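Local structure of pyrrolysyl-tRNA synthetase (Desulfitobacterium hafniense, 3DSQ) at residues T99-T107 and H238-I246; R187-V198 and D248-G256. The protein probably joins pyrrolysine to its cognate tRNA at the expense of ATP, working as a homodimeric class II aminoacyl-tRNA synthetase. All blocks are in the same frame, centred on the assembly; numbering follows the deposited sequence.

Contact 1 of 2, residues T99-T107 and H238-I246; sequences TKSALAKMT and HFLDEKWEI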
loop_
_atom_site.group_PDB
_atom_site.type_symbol
_atom_site.label_atom_id
_atom_site.label_comp_id
_atom_site.label_asym_id
_atom_site.label_seq_id
_atom_site.Cartn_x
_atom_site.Cartn_y
_atom_site.Cartn_z
ATOM N N THR B 99 -1.868 -14.271 10.877
ATOM C CA THR B 99 -2.252 -14.978 12.096
ATOM C C THR B 99 -1.129 -15.089 13.117
ATOM O O THR B 99 0.056 -14.899 12.800
ATOM C CB THR B 99 -2.749 -16.410 11.792
ATOM O OG1 THR B 99 -1.649 -17.216 11.347
ATOM C CG2 THR B 99 -3.821 -16.389 10.712
ATOM N N LYS B 100 -1.530 -15.395 14.349
ATOM C CA LYS B 100 -0.616 -15.574 15.472
ATOM C C LYS B 100 0.305 -16.768 15.219
ATOM O O LYS B 100 1.472 -16.755 15.593
ATOM C CB LYS B 100 -1.430 -15.800 16.757
ATOM C CG LYS B 100 -0.601 -16.035 18.011
ATOM C CD LYS B 100 -1.482 -16.106 19.265
ATOM C CE LYS B 100 -0.626 -16.246 20.520
ATOM N NZ LYS B 100 -1.410 -16.223 21.796
ATOM N N SER B 101 -0.219 -17.799 14.567
ATOM C CA SER B 101 0.580 -18.982 14.283
ATOM C C SER B 101 1.694 -18.634 13.306
ATOM O O SER B 101 2.835 -19.062 13.477
ATOM C CB SER B 101 -0.296 -20.085 13.697
ATOM O OG SER B 101 -1.371 -20.384 14.573
ATOM N N ALA B 102 1.358 -17.861 12.277
ATOM C CA ALA B 102 2.355 -17.464 11.292
ATOM C C ALA B 102 3.432 -16.681 12.016
ATOM O O ALA B 102 4.622 -16.946 11.867
ATOM C CB ALA B 102 1.717 -16.605 10.218
ATOM N N LEU B 103 2.996 -15.729 12.828
ATOM C CA LEU B 103 3.908 -14.886 13.577
ATOM C C LEU B 103 4.813 -15.716 14.491
ATOM O O LEU B 103 6.021 -15.474 14.574
ATOM C CB LEU B 103 3.100 -13.861 14.382
ATOM C CG LEU B 103 3.758 -12.539 14.792
ATOM C CD1 LEU B 103 4.509 -12.719 16.082
ATOM C CD2 LEU B 103 4.678 -12.040 13.686
ATOM N N ALA B 104 4.230 -16.702 15.164
ATOM C CA ALA B 104 4.987 -17.564 16.069
ATOM C C ALA B 104 6.140 -18.275 15.357
ATOM O O ALA B 104 7.239 -18.378 15.896
ATOM C CB ALA B 104 4.052 -18.594 16.717
ATOM N N LYS B 105 5.888 -18.753 14.142
ATOM C CA LYS B 105 6.904 -19.455 13.356
ATOM C C LYS B 105 8.095 -18.577 12.990
ATOM O O LYS B 105 9.059 -19.055 12.399
ATOM C CB LYS B 105 6.294 -19.990 12.062
ATOM C CG LYS B 105 5.088 -20.889 12.237
ATOM C CD LYS B 105 4.587 -21.340 10.874
ATOM C CE LYS B 105 3.326 -22.168 10.970
ATOM N NZ LYS B 105 2.832 -22.513 9.611
ATOM N N MET B 106 8.024 -17.296 13.329
ATOM C CA MET B 106 9.096 -16.363 13.011
ATOM C C MET B 106 10.139 -16.208 14.110
ATOM O O MET B 106 11.117 -15.475 13.940
ATOM C CB MET B 106 8.502 -14.996 12.668
ATOM C CG MET B 106 7.833 -14.954 11.307
ATOM S SD MET B 106 9.016 -15.353 9.991
ATOM C CE MET B 106 8.090 -16.302 8.978
ATOM N N THR B 107 9.931 -16.889 15.236
ATOM C CA THR B 107 10.871 -16.821 16.355
ATOM C C THR B 107 11.189 -18.198 16.923
ATOM O O THR B 107 11.552 -19.116 16.188
ATOM C CB THR B 107 10.312 -15.974 17.491
ATOM O OG1 THR B 107 9.091 -16.556 17.964
ATOM C CG2 THR B 107 10.060 -14.566 17.013
ATOM N N HIS B 238 18.293 -21.666 6.981
ATOM C CA HIS B 238 18.170 -20.868 8.197
ATOM C C HIS B 238 17.497 -21.717 9.276
ATOM O O HIS B 238 16.896 -22.741 8.979
ATOM C CB HIS B 238 17.323 -19.624 7.883
ATOM C CG HIS B 238 17.200 -18.658 9.020
ATOM N ND1 HIS B 238 16.512 -18.952 10.179
ATOM C CD2 HIS B 238 17.670 -17.397 9.172
ATOM C CE1 HIS B 238 16.563 -17.913 10.995
ATOM N NE2 HIS B 238 17.259 -16.956 10.407
ATOM N N PHE B 239 17.600 -21.277 10.523
ATOM C CA PHE B 239 17.014 -21.971 11.664
ATOM C C PHE B 239 15.498 -22.112 11.562
ATOM O O PHE B 239 14.936 -23.124 11.976
ATOM C CB PHE B 239 17.380 -21.223 12.947
ATOM C CG PHE B 239 16.637 -21.695 14.171
ATOM C CD1 PHE B 239 16.571 -23.051 14.490
ATOM C CD2 PHE B 239 16.037 -20.775 15.029
ATOM C CE1 PHE B 239 15.919 -23.483 15.648
ATOM C CE2 PHE B 239 15.383 -21.198 16.192
ATOM C CZ PHE B 239 15.327 -22.554 16.501
ATOM N N LEU B 240 14.840 -21.098 11.005
ATOM C CA LEU B 240 13.387 -21.120 10.863
ATOM C C LEU B 240 12.886 -21.985 9.699
ATOM O O LEU B 240 11.728 -22.389 9.687
ATOM C CB LEU B 240 12.853 -19.694 10.684
ATOM C CG LEU B 240 13.128 -18.671 11.787
ATOM C CD1 LEU B 240 12.647 -17.303 11.325
ATOM C CD2 LEU B 240 12.435 -19.091 13.083
ATOM N N ASP B 241 13.750 -22.263 8.727
ATOM C CA ASP B 241 13.359 -23.061 7.562
ATOM C C ASP B 241 12.567 -24.327 7.894
ATOM O O ASP B 241 11.743 -24.782 7.091
ATOM C CB ASP B 241 14.596 -23.440 6.744
ATOM C CG ASP B 241 15.155 -22.276 5.945
ATOM O OD1 ASP B 241 14.673 -21.137 6.119
ATOM O OD2 ASP B 241 16.082 -22.507 5.143
ATOM N N GLU B 242 12.823 -24.887 9.075
ATOM C CA GLU B 242 12.158 -26.109 9.542
ATOM C C GLU B 242 10.652 -25.940 9.739
ATOM O O GLU B 242 9.868 -26.789 9.322
ATOM C CB GLU B 242 12.801 -26.573 10.859
ATOM C CG GLU B 242 12.018 -27.625 11.645
ATOM C CD GLU B 242 11.973 -28.985 10.961
ATOM O OE1 GLU B 242 13.051 -29.560 10.690
ATOM O OE2 GLU B 242 10.858 -29.486 10.700
ATOM N N LYS B 243 10.250 -24.844 10.368
ATOM C CA LYS B 243 8.835 -24.599 10.626
ATOM C C LYS B 243 8.020 -24.225 9.390
ATOM O O LYS B 243 6.804 -24.407 9.369
ATOM C CB LYS B 243 8.684 -23.520 11.700
ATOM C CG LYS B 243 9.252 -23.937 13.051
ATOM C CD LYS B 243 9.090 -22.846 14.094
ATOM C CE LYS B 243 9.675 -23.276 15.433
ATOM N NZ LYS B 243 9.469 -22.240 16.486
ATOM N N TRP B 244 8.684 -23.716 8.357
ATOM C CA TRP B 244 7.985 -23.327 7.136
ATOM C C TRP B 244 8.116 -24.354 6.024
ATOM O O TRP B 244 7.704 -24.103 4.891
ATOM C CB TRP B 244 8.488 -21.963 6.641
ATOM C CG TRP B 244 8.136 -20.841 7.565
ATOM C CD1 TRP B 244 8.927 -20.292 8.535
ATOM C CD2 TRP B 244 6.867 -20.180 7.660
ATOM N NE1 TRP B 244 8.227 -19.334 9.232
ATOM C CE2 TRP B 244 6.959 -19.247 8.717
ATOM C CE3 TRP B 244 5.659 -20.289 6.956
ATOM C CZ2 TRP B 244 5.887 -18.427 9.089
ATOM C CZ3 TRP B 244 4.592 -19.472 7.326
ATOM C CH2 TRP B 244 4.715 -18.554 8.382
ATOM N N GLU B 245 8.684 -25.509 6.354
ATOM C CA GLU B 245 8.883 -26.588 5.391
ATOM C C GLU B 245 9.725 -26.162 4.192
ATOM O O GLU B 245 9.397 -26.462 3.043
ATOM C CB GLU B 245 7.535 -27.133 4.909
ATOM C CG GLU B 245 6.655 -27.670 6.039
ATOM C CD GLU B 245 5.433 -28.423 5.531
ATOM O OE1 GLU B 245 4.641 -27.833 4.761
ATOM O OE2 GLU B 245 5.268 -29.605 5.905
ATOM N N ILE B 246 10.820 -25.463 4.468
ATOM C CA ILE B 246 11.715 -25.016 3.414
ATOM C C ILE B 246 13.032 -25.780 3.552
ATOM O O ILE B 246 13.532 -25.962 4.661
ATOM C CB ILE B 246 12.005 -23.496 3.525
ATOM C CG1 ILE B 246 10.698 -22.698 3.450
ATOM C CG2 ILE B 246 12.959 -23.071 2.420
ATOM C CD1 ILE B 246 9.928 -22.860 2.145
#
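Trp-244 sits in the connection between antiparallel strands 228-236 and 250-256, and here it meets Lys-105 of segment 99-107. The lysine lays its aliphatic chain over one face of the indole: CD is 3.7 Å from the centroid of the six-membered ring, 12° off the normal. CG stands beside the backbone N (chi1 -56°) and the chain then runs straight, which carries NZ on over the same ring for a cation-pi contact, with NZ 4.6 Å from that centroid. The backbone of Lys-105 joins in as well. Trp-244 NE1 donates to Lys-105 O at 3.3 Å, a bent bond (139°) that comes from above the carbonyl plane. Near the indole plane, Ala-102 O reaches the edge at CZ2, 3.4 Å away. Met-106 SD lies obliquely to the five-membered ring, a Met-aromatic contact at 5.0 Å from its centroid. Next to the tryptophan, Leu-240 turns CD2 to two carbonyls, 3.4 Å from Lys-105 O and 3.2 Å from Thr-107 O. Tyr-136 of helix 132-142 stacks on Trp-244. This is a short helical segment packed at the surface, through an aromatic-lysine contact, on the connection between two strands of the class II synthetase core.

Contact 2 of 2, residues R187-V198 and D248-G256; sequences RHQRLEDMARWV and DPWVGLGFG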
loop_
_atom_site.group_PDB
_atom_site.type_symbol
_atom_site.label_atom_id
_atom_site.label_comp_id
_atom_site.label_asym_id
_atom_site.label_seq_id
_atom_site.Cartn_x
_atom_site.Cartn_y
_atom_site.Cartn_z
ATOM N N ARG B 187 25.328 -17.415 -2.679
ATOM C CA ARG B 187 24.461 -16.643 -1.791
ATOM C C ARG B 187 24.955 -15.228 -1.509
ATOM O O ARG B 187 24.236 -14.255 -1.749
ATOM C CB ARG B 187 24.253 -17.394 -0.478
ATOM C CG ARG B 187 23.433 -18.666 -0.635
ATOM C CD ARG B 187 23.277 -19.393 0.688
ATOM N NE ARG B 187 24.568 -19.811 1.224
ATOM C CZ ARG B 187 24.732 -20.407 2.399
ATOM N NH1 ARG B 187 23.684 -20.662 3.172
ATOM N NH2 ARG B 187 25.948 -20.745 2.806
ATOM N N HIS B 188 26.181 -15.111 -1.007
ATOM C CA HIS B 188 26.759 -13.807 -0.697
ATOM C C HIS B 188 26.784 -12.858 -1.901
ATOM O O HIS B 188 26.606 -11.649 -1.743
ATOM C CB HIS B 188 28.171 -13.987 -0.132
ATOM C CG HIS B 188 28.197 -14.627 1.223
ATOM N ND1 HIS B 188 27.875 -13.944 2.376
ATOM C CD2 HIS B 188 28.483 -15.894 1.606
ATOM C CE1 HIS B 188 27.961 -14.762 3.410
ATOM N NE2 HIS B 188 28.328 -15.951 2.970
ATOM N N GLN B 189 26.991 -13.400 -3.099
ATOM C CA GLN B 189 27.018 -12.574 -4.307
ATOM C C GLN B 189 25.607 -12.164 -4.745
ATOM O O GLN B 189 25.420 -11.097 -5.322
ATOM C CB GLN B 189 27.735 -13.310 -5.446
ATOM C CG GLN B 189 27.610 -12.633 -6.822
ATOM C CD GLN B 189 28.216 -11.231 -6.875
ATOM O OE1 GLN B 189 29.437 -11.062 -6.858
ATOM N NE2 GLN B 189 27.357 -10.219 -6.939
ATOM N N ARG B 190 24.614 -13.010 -4.484
ATOM C CA ARG B 190 23.239 -12.671 -4.841
ATOM C C ARG B 190 22.789 -11.491 -3.998
ATOM O O ARG B 190 22.229 -10.526 -4.513
ATOM C CB ARG B 190 22.296 -13.842 -4.588
ATOM C CG ARG B 190 22.163 -14.796 -5.746
ATOM C CD ARG B 190 21.644 -14.113 -7.003
ATOM N NE ARG B 190 21.172 -15.113 -7.956
ATOM C CZ ARG B 190 21.908 -16.123 -8.411
ATOM N NH1 ARG B 190 23.161 -16.262 -8.007
ATOM N NH2 ARG B 190 21.383 -17.011 -9.248
ATOM N N LEU B 191 23.023 -11.578 -2.694
ATOM C CA LEU B 191 22.660 -10.496 -1.796
ATOM C C LEU B 191 23.278 -9.201 -2.317
ATOM O O LEU B 191 22.633 -8.153 -2.307
ATOM C CB LEU B 191 23.138 -10.799 -0.371
ATOM C CG LEU B 191 22.274 -11.853 0.344
ATOM C CD1 LEU B 191 22.776 -12.075 1.761
ATOM C CD2 LEU B 191 20.813 -11.388 0.371
ATOM N N GLU B 192 24.527 -9.276 -2.779
ATOM C CA GLU B 192 25.201 -8.103 -3.331
ATOM C C GLU B 192 24.443 -7.613 -4.557
ATOM O O GLU B 192 24.128 -6.429 -4.666
ATOM C CB GLU B 192 26.638 -8.432 -3.754
ATOM C CG GLU B 192 27.679 -8.367 -2.651
ATOM C CD GLU B 192 29.098 -8.295 -3.213
ATOM O OE1 GLU B 192 29.494 -9.210 -3.972
ATOM O OE2 GLU B 192 29.812 -7.322 -2.898
ATOM N N ASP B 193 24.162 -8.526 -5.482
ATOM C CA ASP B 193 23.436 -8.181 -6.699
ATOM C C ASP B 193 22.136 -7.458 -6.359
ATOM O O ASP B 193 21.854 -6.381 -6.887
ATOM C CB ASP B 193 23.096 -9.435 -7.507
ATOM C CG ASP B 193 24.327 -10.187 -7.983
ATOM O OD1 ASP B 193 25.341 -9.532 -8.329
ATOM O OD2 ASP B 193 24.268 -11.437 -8.027
ATOM N N MET B 194 21.343 -8.067 -5.483
ATOM C CA MET B 194 20.069 -7.496 -5.067
ATOM C C MET B 194 20.248 -6.093 -4.510
ATOM O O MET B 194 19.541 -5.173 -4.896
ATOM C CB MET B 194 19.419 -8.384 -4.007
ATOM C CG MET B 194 19.239 -9.822 -4.446
ATOM S SD MET B 194 18.408 -10.803 -3.186
ATOM C CE MET B 194 16.984 -11.331 -4.081
ATOM N N ALA B 195 21.192 -5.936 -3.592
ATOM C CA ALA B 195 21.456 -4.633 -2.994
ATOM C C ALA B 195 21.752 -3.600 -4.083
ATOM O O ALA B 195 21.159 -2.515 -4.115
ATOM C CB ALA B 195 22.626 -4.735 -2.043
ATOM N N ARG B 196 22.668 -3.950 -4.980
ATOM C CA ARG B 196 23.047 -3.063 -6.070
ATOM C C ARG B 196 21.876 -2.712 -6.975
ATOM O O ARG B 196 21.677 -1.541 -7.293
ATOM C CB ARG B 196 24.187 -3.692 -6.879
ATOM C CG ARG B 196 25.484 -3.795 -6.090
ATOM C CD ARG B 196 26.522 -4.631 -6.817
ATOM N NE ARG B 196 27.793 -4.667 -6.099
ATOM C CZ ARG B 196 28.753 -5.559 -6.322
ATOM N NH1 ARG B 196 28.591 -6.495 -7.245
ATOM N NH2 ARG B 196 29.876 -5.515 -5.618
ATOM N N TRP B 197 21.099 -3.712 -7.384
ATOM C CA TRP B 197 19.945 -3.460 -8.246
ATOM C C TRP B 197 19.008 -2.452 -7.594
ATOM O O TRP B 197 18.552 -1.500 -8.228
ATOM C CB TRP B 197 19.145 -4.741 -8.507
ATOM C CG TRP B 197 19.797 -5.734 -9.417
ATOM C CD1 TRP B 197 20.480 -5.471 -10.573
ATOM C CD2 TRP B 197 19.783 -7.162 -9.275
ATOM N NE1 TRP B 197 20.890 -6.645 -11.157
ATOM C CE2 TRP B 197 20.478 -7.698 -10.383
ATOM C CE3 TRP B 197 19.249 -8.040 -8.318
ATOM C CZ2 TRP B 197 20.656 -9.074 -10.563
ATOM C CZ3 TRP B 197 19.427 -9.410 -8.497
ATOM C CH2 TRP B 197 20.126 -9.912 -9.614
ATOM N N VAL B 198 18.721 -2.686 -6.318
ATOM C CA VAL B 198 17.828 -1.831 -5.556
ATOM C C VAL B 198 18.385 -0.432 -5.305
ATOM O O VAL B 198 17.738 0.573 -5.620
ATOM C CB VAL B 198 17.479 -2.486 -4.199
ATOM C CG1 VAL B 198 16.663 -1.524 -3.348
ATOM C CG2 VAL B 198 16.692 -3.768 -4.436
ATOM N N ASP B 248 15.624 -25.530 0.704
ATOM C CA ASP B 248 16.480 -25.113 -0.393
ATOM C C ASP B 248 17.212 -23.869 0.087
ATOM O O ASP B 248 16.711 -23.136 0.947
ATOM C CB ASP B 248 15.660 -24.766 -1.639
ATOM C CG ASP B 248 14.949 -25.968 -2.225
ATOM O OD1 ASP B 248 15.614 -26.994 -2.461
ATOM O OD2 ASP B 248 13.729 -25.886 -2.463
ATOM N N PRO B 249 18.429 -23.634 -0.426
ATOM C CA PRO B 249 19.177 -22.448 -0.011
ATOM C C PRO B 249 18.399 -21.245 -0.528
ATOM O O PRO B 249 17.632 -21.375 -1.478
ATOM C CB PRO B 249 20.510 -22.610 -0.733
ATOM C CG PRO B 249 20.657 -24.090 -0.836
ATOM C CD PRO B 249 19.271 -24.528 -1.238
ATOM N N TRP B 250 18.585 -20.084 0.089
ATOM C CA TRP B 250 17.885 -18.883 -0.363
ATOM C C TRP B 250 18.526 -17.621 0.175
ATOM O O TRP B 250 19.351 -17.665 1.081
ATOM C CB TRP B 250 16.411 -18.903 0.076
ATOM C CG TRP B 250 16.217 -18.998 1.581
ATOM C CD1 TRP B 250 15.955 -20.128 2.302
ATOM C CD2 TRP B 250 16.285 -17.926 2.530
ATOM N NE1 TRP B 250 15.850 -19.828 3.640
ATOM C CE2 TRP B 250 16.052 -18.484 3.809
ATOM C CE3 TRP B 250 16.521 -16.547 2.426
ATOM C CZ2 TRP B 250 16.046 -17.712 4.979
ATOM C CZ3 TRP B 250 16.515 -15.777 3.593
ATOM C CH2 TRP B 250 16.278 -16.368 4.853
ATOM N N VAL B 251 18.141 -16.490 -0.402
ATOM C CA VAL B 251 18.633 -15.201 0.047
ATOM C C VAL B 251 17.463 -14.243 0.021
ATOM O O VAL B 251 16.565 -14.364 -0.807
ATOM C CB VAL B 251 19.763 -14.646 -0.853
ATOM C CG1 VAL B 251 20.999 -15.540 -0.739
ATOM C CG2 VAL B 251 19.285 -14.539 -2.294
ATOM N N GLY B 252 17.470 -13.300 0.952
ATOM C CA GLY B 252 16.409 -12.323 1.017
ATOM C C GLY B 252 16.977 -11.036 1.569
ATOM O O GLY B 252 17.801 -11.049 2.484
ATOM N N LEU B 253 16.530 -9.919 1.014
ATOM C CA LEU B 253 17.003 -8.621 1.448
ATOM C C LEU B 253 15.785 -7.741 1.674
ATOM O O LEU B 253 14.880 -7.706 0.839
ATOM C CB LEU B 253 17.908 -8.020 0.365
ATOM C CG LEU B 253 18.769 -6.795 0.675
ATOM C CD1 LEU B 253 19.739 -7.096 1.804
ATOM C CD2 LEU B 253 19.541 -6.398 -0.591
ATOM N N GLY B 254 15.759 -7.046 2.809
ATOM C CA GLY B 254 14.643 -6.168 3.104
ATOM C C GLY B 254 15.035 -4.719 3.322
ATOM O O GLY B 254 16.010 -4.434 4.009
ATOM N N PHE B 255 14.258 -3.803 2.746
ATOM C CA PHE B 255 14.516 -2.369 2.873
ATOM C C PHE B 255 13.331 -1.594 3.457
ATOM O O PHE B 255 12.172 -1.945 3.245
ATOM C CB PHE B 255 14.809 -1.728 1.504
ATOM C CG PHE B 255 15.949 -2.350 0.738
ATOM C CD1 PHE B 255 15.869 -3.658 0.266
ATOM C CD2 PHE B 255 17.075 -1.591 0.412
ATOM C CE1 PHE B 255 16.886 -4.198 -0.531
ATOM C CE2 PHE B 255 18.099 -2.123 -0.384
ATOM C CZ PHE B 255 17.997 -3.430 -0.856
ATOM N N GLY B 256 13.641 -0.525 4.183
ATOM C CA GLY B 256 12.609 0.358 4.701
ATOM C C GLY B 256 12.647 1.512 3.708
ATOM O O GLY B 256 13.632 2.223 3.660
#
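Arg-187 O, in the first turn of the helix segment, accepts Leu-191 N at 3.1 Å and, weakly, Arg-190 N, while CG1 of Val-251 packs against it. From there helix 187-198 runs along strand 250-256 at 30°, the segment axes 8.3 Å apart at their closest. Val-251, Leu-253 and Phe-255 all point toward the helix. Val-251 splits its branches: CG1 goes to CB of Arg-187, whereas CG2 lies 3.9 Å from SD of Met-194. Leu-191 runs antiparallel alongside it, its CD2 3.6 Å from Val-251 CB. One turn on, CD2 of Leu-253 presses on the helix backbone, 3.5 Å from Ala-195 N, and also touches CB of Ala-195 and of Met-194. Val-198 has CG1 opposite its backbone N (chi1 174°), which brings that methyl over the Phe-255 face, 3.6 Å from the centroid, a CH-pi contact; Ala-195 CA meets the ring edge. Replacing Phe-255 by alanine would probably open a gap under Val-198 and Ala-195 and leave the CG1 methyl without its aromatic face. The polar ends of the arginines find partners outside the two segments: Arg-187 NH1 hydrogen-bonds Gly-236 O, and Arg-190 NE forms a salt bridge with Glu-179. With no hydrogen bond between helix and strand, the grip comes from buried apolar side chains and the CH-pi contact.

In the fold
Along the chain the segments alternate, 99-107, 187-198, 238-246, 248-256, so the two contacts cross in sequence within the class II core, their centres about 20 Å apart. Contact 2 lies on the central strand 250-256 of the mixed sheet, with helix 187-201 over one face. Contact 1 lies farther out, at the surface, beside helix 132-142. The bridge is short: the 238-246 connection leads almost directly into strand 250-256, and Asp-241 OD1 is 3.0 Å from Trp-250 NE1, probably hydrogen-bonded. Strand 250-256 with the following helix 257-265 is consistent with motif 3 of class II synthetases; the connection that makes contact 1 therefore leads into the strand of that motif.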